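Local atomic coordinates of glycosyl hydrolase 25 (Streptococcus pneumoniae, PDB entry 4FF5), a protein that probably hydrolyses glycosidic bonds as a family 25 glycosyl hydrolase, and is a virulence factor of the pneumococcus that participates in host-cell invasion. Residues Tyr151-Glu156 with Glu165-Phe170. Residues are numbered along the deposited sequence; the frame is centred on the assembly and turned at random.
Sequences YWLDVE and EGVENF
L153 and V155 of strand 151-155 meet V167 and F170 of helix 163-177 where the axes of the strand and of helix residues 165-170 approach to 10.4 Å and run nearly antiparallel, at 159°, the CA atoms of V155 and V167 being the nearest pair across the two segments. The closest fit is between L153 and F170, which lie alongside one another, pointing opposite ways: methyl CD2 of L153 comes obliquely to the ring, 3.4 Å from CD1 of F170, while CG of L153 lies 3.5 Å from the same CD1. With CG anti to the backbone N (chi1 -165°), the F170 side chain carries its ring alongside L153. CD2 of L153 thus touches both the F170 ring and the backbone of V167, 3.8 Å from the carbonyl O of V167. Further along, CG2 of V167 faces both methyls of V155, 3.8 Å from CG2 and about as far from CG1. Strand, helix and the following strand 182-186 form a beta-alpha-beta unit of the TIM barrel, and the four side chains are part of the apolar layer between the barrel wall and its outer helices. L153 also touches I182 and V155 touches I184 on that next strand, whereas F170 reaches A135, A136 and F139 of the preceding helix 129-143.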
loop_
_atom_site.group_PDB
_atom_site.type_symbol
_atom_site.label_atom_id
_atom_site.label_comp_id
_atom_site.label_asym_id
_atom_site.label_seq_id
_atom_site.Cartn_x
_atom_site.Cartn_y
_atom_site.Cartn_z
ATOM N N TYR A 151 -1.948 5.528 5.051
ATOM C CA TYR A 151 -0.509 5.432 4.852
ATOM C C TYR A 151 -0.068 4.038 5.274
ATOM O O TYR A 151 -0.396 3.603 6.371
ATOM C CB TYR A 151 0.199 6.445 5.735
ATOM C CG TYR A 151 -0.062 7.874 5.371
ATOM C CD1 TYR A 151 -1.201 8.554 5.842
ATOM C CD2 TYR A 151 0.858 8.575 4.598
ATOM C CE1 TYR A 151 -1.416 9.899 5.506
ATOM C CE2 TYR A 151 0.651 9.910 4.261
ATOM C CZ TYR A 151 -0.477 10.568 4.718
ATOM O OH TYR A 151 -0.637 11.903 4.359
ATOM N N TRP A 152 0.667 3.347 4.411
ATOM C CA TRP A 152 1.105 1.971 4.698
ATOM C C TRP A 152 2.609 1.835 4.762
ATOM O O TRP A 152 3.337 2.370 3.903
ATOM C CB TRP A 152 0.575 1.030 3.612
ATOM C CG TRP A 152 -0.926 0.836 3.624
ATOM C CD1 TRP A 152 -1.877 1.500 2.864
ATOM C CD2 TRP A 152 -1.687 -0.105 4.452
ATOM N NE1 TRP A 152 -3.138 1.041 3.142
ATOM C CE2 TRP A 152 -3.097 0.083 4.095
ATOM C CE3 TRP A 152 -1.353 -1.056 5.423
ATOM C CZ2 TRP A 152 -4.116 -0.669 4.679
ATOM C CZ3 TRP A 152 -2.391 -1.787 6.021
ATOM C CH2 TRP A 152 -3.733 -1.608 5.643
ATOM N N LEU A 153 3.082 1.077 5.756
ATOM C CA LEU A 153 4.494 0.735 5.890
ATOM C C LEU A 153 4.693 -0.646 5.317
ATOM O O LEU A 153 4.155 -1.619 5.859
ATOM C CB LEU A 153 4.896 0.714 7.383
ATOM C CG LEU A 153 5.298 2.080 7.981
ATOM C CD1 LEU A 153 4.128 3.054 8.012
ATOM C CD2 LEU A 153 5.925 1.875 9.358
ATOM N N ASP A 154 5.418 -0.732 4.207
ATOM C CA ASP A 154 5.726 -2.013 3.562
ATOM C C ASP A 154 7.019 -2.542 4.188
ATOM O O ASP A 154 8.105 -2.024 3.928
ATOM C CB ASP A 154 5.831 -1.820 2.034
ATOM C CG ASP A 154 6.495 -3.001 1.321
ATOM O OD1 ASP A 154 6.780 -4.032 1.952
ATOM O OD2 ASP A 154 6.797 -2.872 0.133
ATOM N N VAL A 155 6.884 -3.554 5.048
ATOM C CA VAL A 155 8.013 -4.083 5.799
ATOM C C VAL A 155 8.371 -5.463 5.255
ATOM O O VAL A 155 7.555 -6.391 5.336
ATOM C CB VAL A 155 7.662 -4.190 7.301
ATOM C CG1 VAL A 155 8.828 -4.778 8.090
ATOM C CG2 VAL A 155 7.288 -2.811 7.844
ATOM N N GLU A 156 9.560 -5.633 4.692
ATOM C CA GLU A 156 9.883 -6.982 4.223
ATOM C C GLU A 156 11.319 -7.452 4.276
ATOM O O GLU A 156 11.592 -8.620 4.012
ATOM C CB GLU A 156 9.298 -7.255 2.856
ATOM C CG GLU A 156 9.705 -6.277 1.782
ATOM C CD GLU A 156 8.821 -6.455 0.535
ATOM O OE1 GLU A 156 9.261 -7.188 -0.347
ATOM O OE2 GLU A 156 7.700 -5.890 0.426
ATOM N N GLU A 165 11.768 -2.351 16.478
ATOM C CA GLU A 165 12.035 -0.989 16.959
ATOM C C GLU A 165 12.119 0.029 15.809
ATOM O O GLU A 165 11.527 1.112 15.883
ATOM C CB GLU A 165 13.322 -0.950 17.777
ATOM C CG GLU A 165 13.159 -1.434 19.202
ATOM N N GLY A 166 12.841 -0.329 14.750
ATOM C CA GLY A 166 12.964 0.552 13.592
ATOM C C GLY A 166 11.622 0.828 12.938
ATOM O O GLY A 166 11.332 1.968 12.547
ATOM N N VAL A 167 10.798 -0.216 12.819
ATOM C CA VAL A 167 9.450 -0.074 12.251
ATOM C C VAL A 167 8.638 0.904 13.106
ATOM O O VAL A 167 7.970 1.799 12.579
ATOM C CB VAL A 167 8.742 -1.433 12.132
ATOM C CG1 VAL A 167 7.241 -1.253 11.893
ATOM C CG2 VAL A 167 9.382 -2.252 11.011
ATOM N N GLU A 168 8.714 0.728 14.431
ATOM C CA GLU A 168 8.069 1.644 15.351
ATOM C C GLU A 168 8.608 3.068 15.226
ATOM O O GLU A 168 7.836 4.013 15.308
ATOM C CB GLU A 168 8.192 1.155 16.806
ATOM C CG GLU A 168 7.735 2.177 17.846
ATOM C CD GLU A 168 6.277 2.622 17.705
ATOM O OE1 GLU A 168 5.484 1.997 16.973
ATOM O OE2 GLU A 168 5.897 3.615 18.374
ATOM N N ASN A 169 9.918 3.222 15.035
ATOM C CA ASN A 169 10.482 4.562 14.809
ATOM C C ASN A 169 9.812 5.260 13.621
ATOM O O ASN A 169 9.423 6.447 13.703
ATOM C CB ASN A 169 11.992 4.509 14.573
ATOM C CG ASN A 169 12.764 4.021 15.783
ATOM O OD1 ASN A 169 12.395 4.294 16.938
ATOM N ND2 ASN A 169 13.854 3.301 15.527
ATOM N N PHE A 170 9.672 4.506 12.533
ATOM C CA PHE A 170 9.021 5.004 11.322
ATOM C C PHE A 170 7.566 5.387 11.621
ATOM O O PHE A 170 7.149 6.513 11.317
ATOM C CB PHE A 170 9.106 3.939 10.225
ATOM C CG PHE A 170 8.805 4.444 8.822
ATOM C CD1 PHE A 170 7.512 4.797 8.439
ATOM C CD2 PHE A 170 9.818 4.528 7.876
ATOM C CE1 PHE A 170 7.241 5.228 7.144
ATOM C CE2 PHE A 170 9.558 4.972 6.575
ATOM C CZ PHE A 170 8.264 5.325 6.210
#